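Local coordinates for protein putative alpha-L-fucosidase (Bacteroides thetaiotaomicron VPI-5482, PDB 3GZA) that probably hydrolyses alpha-L-fucosidic bonds, releasing L-fucose from glycans or glycoconjugates, at residues 14-18 / 265-269; 81-85 / 133-137; 343-348 / 366-372. One frame throughout, in Å; residues are numbered along the deposited sequence. Where two conformers were deposited one is given.

Overall arrangement
Contacts 1 and 2 belong to the TIM-barrel part of the chain, contact 3 to the C-terminal beta-sandwich that follows it. Contact 1 ties helix 15-20, just ahead of the first barrel strand, to strand 264-273, late in the barrel. Contact 2 falls within that span in sequence and joins the loops after the adjacent parallel strands 75-79 and 124-129; its centre is about 29 Å from that of contact 1. Contact 3 comes last, where helix 327-344 gives way to the sandwich, its centre about 26 Å from that of contact 1. Contacts 2 and 3, 48 Å apart between centres, lie on opposite sides of the chain's centre, which puts the probable sugar-binding mouth far from the domain junction.

Contact 1 (14-18 / 265-269)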
# COMPACT_ATOMS: atom_id res chain seq x y z
N GLN A 14 -20.39 -17.30 24.59
CA GLN A 14 -19.52 -16.77 25.62
C GLN A 14 -19.07 -17.87 26.59
O GLN A 14 -18.14 -17.64 27.36
CB GLN A 14 -20.20 -15.64 26.40
CG GLN A 14 -20.26 -14.32 25.63
CD GLN A 14 -21.06 -13.26 26.34
OE1 GLN A 14 -22.24 -13.44 26.66
NE2 GLN A 14 -20.39 -12.12 26.62
N LEU A 15 -19.69 -19.05 26.56
CA LEU A 15 -19.27 -20.09 27.51
C LEU A 15 -17.80 -20.47 27.30
O LEU A 15 -17.05 -20.65 28.27
CB LEU A 15 -20.20 -21.30 27.44
CG LEU A 15 -21.66 -21.04 27.86
CD1 LEU A 15 -22.46 -22.34 27.72
CD2 LEU A 15 -21.76 -20.56 29.30
N LYS A 16 -17.35 -20.51 26.04
CA LYS A 16 -15.95 -20.88 25.74
C LYS A 16 -14.96 -19.85 26.22
O LYS A 16 -13.80 -20.15 26.34
CB LYS A 16 -15.74 -21.16 24.24
CG LYS A 16 -16.11 -20.02 23.31
CD LYS A 16 -15.73 -20.30 21.87
CE LYS A 16 -16.12 -19.15 20.98
NZ LYS A 16 -17.59 -19.04 20.91
N TRP A 17 -15.42 -18.61 26.47
CA TRP A 17 -14.58 -17.56 27.03
C TRP A 17 -14.23 -17.95 28.47
O TRP A 17 -13.04 -18.01 28.87
CB TRP A 17 -15.32 -16.20 27.00
CG TRP A 17 -14.59 -15.21 27.79
CD1 TRP A 17 -14.94 -14.73 29.02
CD2 TRP A 17 -13.33 -14.60 27.46
NE1 TRP A 17 -13.96 -13.89 29.49
CE2 TRP A 17 -12.98 -13.77 28.54
CE3 TRP A 17 -12.46 -14.67 26.36
CZ2 TRP A 17 -11.82 -13.04 28.55
CZ3 TRP A 17 -11.30 -13.98 26.40
CH2 TRP A 17 -11.00 -13.16 27.48
N HIS A 18 -15.25 -18.19 29.27
CA HIS A 18 -15.03 -18.57 30.67
C HIS A 18 -14.28 -19.88 30.79
O HIS A 18 -13.38 -20.01 31.61
CB HIS A 18 -16.35 -18.74 31.40
CG HIS A 18 -17.15 -17.49 31.52
ND1 HIS A 18 -16.86 -16.52 32.45
CD2 HIS A 18 -18.20 -17.03 30.79
CE1 HIS A 18 -17.73 -15.52 32.32
NE2 HIS A 18 -18.55 -15.81 31.32
N TRP A 265 -23.88 -9.17 30.04
CA TRP A 265 -22.82 -10.12 30.31
C TRP A 265 -21.57 -9.72 29.52
O TRP A 265 -21.50 -9.93 28.30
CB TRP A 265 -23.27 -11.53 29.95
CG TRP A 265 -22.40 -12.58 30.64
CD1 TRP A 265 -21.31 -13.18 30.15
CD2 TRP A 265 -22.57 -13.08 31.98
NE1 TRP A 265 -20.77 -14.04 31.09
CE2 TRP A 265 -21.55 -14.00 32.21
CE3 TRP A 265 -23.52 -12.87 32.98
CZ2 TRP A 265 -21.44 -14.70 33.41
CZ3 TRP A 265 -23.40 -13.56 34.16
CH2 TRP A 265 -22.37 -14.45 34.37
N VAL A 266 -20.63 -9.05 30.19
CA VAL A 266 -19.40 -8.53 29.57
C VAL A 266 -18.21 -8.95 30.47
O VAL A 266 -17.70 -8.13 31.24
CB VAL A 266 -19.42 -7.00 29.35
CG1 VAL A 266 -18.29 -6.59 28.45
CG2 VAL A 266 -20.74 -6.54 28.70
N PRO A 267 -17.85 -10.24 30.41
CA PRO A 267 -16.92 -10.76 31.40
C PRO A 267 -15.50 -10.27 31.30
O PRO A 267 -15.05 -9.75 30.27
CB PRO A 267 -17.02 -12.28 31.22
CG PRO A 267 -17.53 -12.44 29.81
CD PRO A 267 -18.33 -11.30 29.51
N ALA A 268 -14.80 -10.42 32.42
CA ALA A 268 -13.45 -9.90 32.57
C ALA A 268 -12.33 -10.64 31.85
O ALA A 268 -12.20 -11.85 31.87
CB ALA A 268 -13.10 -9.78 34.06
N MSE A 269 -11.49 -9.85 31.22
CA MSE A 269 -10.28 -10.30 30.58
C MSE A 269 -9.09 -9.68 31.32
O MSE A 269 -9.11 -8.52 31.68
CB MSE A 269 -10.23 -9.84 29.14
CG MSE A 269 -9.09 -10.28 28.41
SE MSE A 269 -7.64 -8.96 28.25
CE MSE A 269 -8.38 -7.99 26.77
O HOH W 1 -14.12 -13.90 32.40
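W17 overlaps the ring of P267 with the CD1 corner of its indole, W17 CD1 lying 3.5 Å from P267 CG. This packing joins the short helix 15-20, which leads into the first strand of the TIM barrel, to strand 264-273; both strands pair with 312-317, so the contact sits where the barrel closes. With CG anti to the backbone N (chi1 169°), the indole of W17 reaches along the strand, and W17 CH2 touches CG of the selenomethionine M269 at 3.6 Å. A water joins the same ring to the strand: W17 NE1 donates to it, and it donates in turn to A268 O at 2.9 Å. H18 NE2 accepts a 2.8 Å bond from W265 NE1, each atom lying close to the plane of the other's ring, although neither ring lies over the face of the other and their planes are 63° apart. P267 CB also lies 3.5 Å from H18 CE1. A phenylalanine in place of W265 would keep a ring but lack NE1, which would probably leave H18 NE2 without its donor and its imidazole freer to turn. The side chain of Q14 reaches in as well: its OE1 accepts from K11 N and its NE2 also donates to D216 O, while Q14 NE2 makes an almost straight 3.0 Å bond (170°) to W265 O, arriving from above the carbonyl plane.

Contact 2 (81-85 / 133-137)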
# COMPACT_ATOMS: atom_id res chain seq x y z
N THR A 81 -2.90 -7.59 11.54
CA THR A 81 -2.31 -6.24 11.39
C THR A 81 -2.17 -5.65 12.80
O THR A 81 -2.76 -6.16 13.77
CB THR A 81 -3.14 -5.23 10.63
OG1 THR A 81 -4.39 -4.99 11.34
CG2 THR A 81 -3.44 -5.70 9.18
N HIS A 82 -1.37 -4.59 12.90
CA HIS A 82 -1.14 -3.92 14.14
C HIS A 82 -1.10 -2.42 13.87
O HIS A 82 -2.17 -1.81 13.76
CB HIS A 82 0.03 -4.52 14.93
CG HIS A 82 0.16 -3.96 16.30
ND1 HIS A 82 1.09 -3.01 16.61
CD2 HIS A 82 -0.54 -4.19 17.43
CE1 HIS A 82 0.97 -2.68 17.88
NE2 HIS A 82 -0.03 -3.37 18.41
N GLU A 83 0.09 -1.80 13.75
CA GLU A 83 0.20 -0.38 13.54
C GLU A 83 0.86 0.04 12.23
O GLU A 83 0.64 1.15 11.79
CB GLU A 83 1.03 0.25 14.67
CG GLU A 83 0.33 0.21 16.05
CD GLU A 83 1.28 0.46 17.20
OE1 GLU A 83 2.53 0.31 17.04
OE2 GLU A 83 0.78 0.72 18.30
N THR A 84 1.65 -0.82 11.59
CA THR A 84 2.36 -0.39 10.38
C THR A 84 1.45 -0.36 9.16
O THR A 84 1.77 0.27 8.17
CB THR A 84 3.56 -1.27 10.03
OG1 THR A 84 3.10 -2.57 9.59
CG2 THR A 84 4.55 -1.39 11.22
N GLY A 85 0.35 -1.09 9.26
CA GLY A 85 -0.54 -1.34 8.17
C GLY A 85 -0.27 -2.65 7.45
O GLY A 85 -1.10 -3.01 6.62
N TRP A 133 -4.44 2.50 14.08
CA TRP A 133 -3.21 3.12 13.62
C TRP A 133 -2.75 2.41 12.35
O TRP A 133 -2.71 1.17 12.27
CB TRP A 133 -2.09 3.00 14.67
CG TRP A 133 -2.57 3.18 16.07
CD1 TRP A 133 -2.92 2.18 16.94
CD2 TRP A 133 -2.81 4.42 16.77
NE1 TRP A 133 -3.38 2.72 18.12
CE2 TRP A 133 -3.32 4.09 18.05
CE3 TRP A 133 -2.62 5.77 16.45
CZ2 TRP A 133 -3.64 5.06 18.98
CZ3 TRP A 133 -2.95 6.74 17.39
CH2 TRP A 133 -3.48 6.36 18.65
N ASN A 134 -2.41 3.17 11.30
CA ASN A 134 -1.85 2.62 10.07
C ASN A 134 -0.88 3.65 9.56
O ASN A 134 -1.27 4.71 9.05
CB ASN A 134 -2.95 2.33 9.07
CG ASN A 134 -2.44 1.67 7.82
OD1 ASN A 134 -1.31 2.00 7.33
ND2 ASN A 134 -3.23 0.70 7.27
N SER A 135 0.40 3.41 9.84
CA SER A 135 1.41 4.39 9.49
C SER A 135 1.53 4.59 7.99
O SER A 135 1.68 5.71 7.53
CB SER A 135 2.76 4.03 10.08
OG SER A 135 3.24 2.81 9.57
N LEU A 136 1.41 3.52 7.23
CA LEU A 136 1.55 3.65 5.77
C LEU A 136 0.47 4.55 5.20
O LEU A 136 0.76 5.41 4.35
CB LEU A 136 1.44 2.28 5.07
CG LEU A 136 1.63 2.36 3.56
CD1 LEU A 136 3.09 2.74 3.15
CD2 LEU A 136 1.11 1.02 2.98
N LEU A 137 -0.79 4.29 5.58
CA LEU A 137 -1.96 4.93 5.03
C LEU A 137 -2.38 6.22 5.68
O LEU A 137 -3.31 6.85 5.22
CB LEU A 137 -3.14 3.98 4.98
CG LEU A 137 -2.92 2.70 4.15
CD1 LEU A 137 -4.20 1.92 4.15
CD2 LEU A 137 -2.47 3.02 2.69
O HOH W 2 -4.19 -0.33 15.10
O HOH W 3 -2.20 -1.11 5.01
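At the mouth of the barrel, on the side where glycoside hydrolases of this fold bind sugar, the loop carrying E83 meets the loop carrying W133. A 1,2-ethanediol molecule bound near H82 is consistent with a pocket here. E83 lies alongside W133, the two side chains heading the same way, with E83 CG 3.9 Å from W133 CD1 and the carboxylate plane nearly perpendicular to the indole (87°). CG of E83 stands anti to its own carbonyl carbon (chi1 -67°), and the extended chain beyond it carries the carboxylate to Y38, N43 and Q40, with a salt bridge to R44; R44 also makes a cation-pi contact with W133, so one arginine serves both residues. These loops follow the neighbouring parallel strands 75-79 and 124-129 of the TIM barrel, and mainly backbone atoms join them. S135 N donates to E83 O at 3.0 Å, and L136 N makes a weak bond of 3.4 Å to T84 O. N134 forms an Asx motif: N134 OD1 accepts from L137 N at 2.9 Å, turning the chain, while N134 ND2 lies 3.5 Å from G85 CA. A side chain at G85 would run into N134 OD1, and the positive phi (96°) favours glycine in any case. Two waters fill out the interface, one bridging H82 O and W133 N, the other donating to G85 O at 2.7 Å and accepting from N134 ND2. L136 also packs against W157 of the second subunit.

Contact 3 (343-348 / 366-372); sequences RFSSPI and QSVNYCI
F344 drives the edge of its ring into one face of Y370, a T-shaped (edge-to-face) stack with centroids 5.3 Å apart and planes at 77°. The approach is off centre: F344 CE1 stands 3.6 Å from Y370 CD1, over the rim of the tyrosine ring, and F344 CZ is 3.7 Å from Y370 CE1. The F344 ring is also met by I372, whose CD1 comes within 3.9 Å of F344 CD1, while R343 CB lies 3.6 Å above the centre of one face of the F344 ring. At the other end of the contact, the side chains of I348 and Q366 run antiparallel alongside one another, and I348 CG2 lies against the amide, 3.4 Å from Q366 OE1. With CG of Q366 set between its backbone N and carbonyl carbon (chi1 65°) and the chain extended beyond, the amide reaches I348, and its NE2 is tied back to K364 O. The CD1 end of I348 approaches S367 O and V368 CG2; S367 and V368 each have a second conformer, which makes this part of the packing less certain. Residues 366-372 begin a strand that lies between 434-440 and 409-418, antiparallel to both, in one sheet of the C-terminal beta-sandwich, consistent with an F5/8 type C domain; 343-348 runs from the end of helix 327-344 into the first strand of the sandwich, 349-353. A classic beta bulge sets N369 and Y370 together opposite Y440. Further out, helix 296-304 backs the aromatic pair: F344 packs on Y303 and E304, and E304 accepts a hydrogen bond from Y370 OH and forms a salt bridge with R343 NH1, the arginine's NE being paired with E339. I348 is held in place by its backbone bonding with A439.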
# COMPACT_ATOMS: atom_id res chain seq x y z
N ARG A 343 -0.21 -27.72 41.41
CA ARG A 343 -1.00 -27.17 42.50
C ARG A 343 -2.45 -27.61 42.49
O ARG A 343 -2.98 -28.01 43.55
CB ARG A 343 -0.99 -25.64 42.49
CG ARG A 343 0.37 -25.05 42.62
CD ARG A 343 0.30 -23.56 42.78
NE ARG A 343 1.63 -22.97 42.83
CZ ARG A 343 1.86 -21.69 43.07
NH1 ARG A 343 0.87 -20.85 43.28
NH2 ARG A 343 3.11 -21.24 43.09
N PHE A 344 -3.07 -27.61 41.32
CA PHE A 344 -4.50 -27.71 41.26
C PHE A 344 -5.11 -28.87 40.50
O PHE A 344 -6.32 -28.95 40.47
CB PHE A 344 -5.07 -26.38 40.72
CG PHE A 344 -4.60 -25.15 41.46
CD1 PHE A 344 -4.82 -25.03 42.82
CD2 PHE A 344 -3.94 -24.13 40.80
CE1 PHE A 344 -4.38 -23.89 43.51
CE2 PHE A 344 -3.50 -23.02 41.47
CZ PHE A 344 -3.73 -22.90 42.83
N SER A 345 -4.34 -29.80 39.94
CA SER A 345 -4.98 -30.84 39.14
C SER A 345 -5.60 -31.95 39.96
O SER A 345 -6.60 -32.55 39.54
CB SER A 345 -4.03 -31.43 38.11
OG SER A 345 -3.04 -32.20 38.73
N SER A 346 -5.05 -32.19 41.15
CA SER A 346 -5.51 -33.28 41.99
C SER A 346 -5.84 -32.82 43.40
O SER A 346 -4.98 -32.72 44.24
CB SER A 346 -4.45 -34.38 41.99
OG SER A 346 -4.22 -34.82 40.65
N PRO A 347 -7.13 -32.53 43.66
CA PRO A 347 -7.50 -32.08 45.01
C PRO A 347 -7.52 -33.15 46.08
O PRO A 347 -7.53 -34.34 45.77
CB PRO A 347 -8.94 -31.62 44.83
CG PRO A 347 -9.45 -32.40 43.73
CD PRO A 347 -8.30 -32.56 42.77
N ILE A 348 -7.50 -32.71 47.33
CA ILE A 348 -7.61 -33.62 48.46
C ILE A 348 -8.99 -34.24 48.38
O ILE A 348 -9.17 -35.44 48.64
CB ILE A 348 -7.48 -32.89 49.81
CG1 ILE A 348 -6.08 -32.30 49.98
CG2 ILE A 348 -7.81 -33.82 50.98
CD1 ILE A 348 -6.00 -31.27 51.11
N GLN A 366 -5.76 -33.56 58.05
CA GLN A 366 -4.59 -33.22 57.27
C GLN A 366 -4.54 -31.74 56.98
O GLN A 366 -5.50 -31.00 57.20
CB GLN A 366 -4.59 -34.01 55.97
CG GLN A 366 -5.76 -33.64 55.06
CD GLN A 366 -5.86 -34.58 53.90
OE1 GLN A 366 -5.11 -34.46 52.94
NE2 GLN A 366 -6.83 -35.49 53.95
N SER A 367 -3.41 -31.32 56.43
CA SER A 367 -3.17 -29.93 56.10
C SER A 367 -3.99 -29.46 54.89
O SER A 367 -4.18 -30.22 53.92
CB SER A 367 -1.68 -29.71 55.83
OG SER A 367 -1.36 -28.33 55.82
N VAL A 368 -4.46 -28.23 54.94
CA VAL A 368 -5.21 -27.62 53.83
C VAL A 368 -4.86 -26.14 53.80
O VAL A 368 -4.82 -25.51 54.85
CB VAL A 368 -6.74 -27.75 54.00
CG1 VAL A 368 -7.47 -27.22 52.76
CG2 VAL A 368 -7.14 -29.18 54.26
N ASN A 369 -4.60 -25.58 52.61
CA ASN A 369 -4.33 -24.13 52.50
C ASN A 369 -4.93 -23.45 51.27
O ASN A 369 -4.73 -22.24 51.06
CB ASN A 369 -2.83 -23.83 52.59
CG ASN A 369 -2.07 -24.29 51.40
OD1 ASN A 369 -2.33 -25.36 50.86
ND2 ASN A 369 -1.10 -23.49 50.96
N TYR A 370 -5.64 -24.21 50.45
CA TYR A 370 -6.28 -23.66 49.27
C TYR A 370 -7.59 -24.34 49.02
O TYR A 370 -7.82 -25.48 49.39
CB TYR A 370 -5.49 -23.96 47.99
CG TYR A 370 -4.36 -23.10 47.55
CD1 TYR A 370 -4.56 -22.07 46.66
CD2 TYR A 370 -3.06 -23.39 47.92
CE1 TYR A 370 -3.52 -21.31 46.20
CE2 TYR A 370 -2.00 -22.63 47.45
CZ TYR A 370 -2.24 -21.59 46.60
OH TYR A 370 -1.19 -20.85 46.08
N CYS A 371 -8.50 -23.58 48.42
CA CYS A 371 -9.79 -24.07 47.98
C CYS A 371 -10.09 -23.48 46.63
O CYS A 371 -9.64 -22.38 46.33
CB CYS A 371 -10.92 -23.64 48.92
SG CYS A 371 -10.96 -24.44 50.50
N ILE A 372 -10.88 -24.19 45.82
CA ILE A 372 -11.36 -23.69 44.56
C ILE A 372 -12.86 -23.82 44.63
O ILE A 372 -13.35 -24.81 45.18
CB ILE A 372 -10.76 -24.46 43.36
CG1 ILE A 372 -9.29 -24.05 43.19
CG2 ILE A 372 -11.55 -24.23 42.07
CD1 ILE A 372 -8.60 -24.69 42.03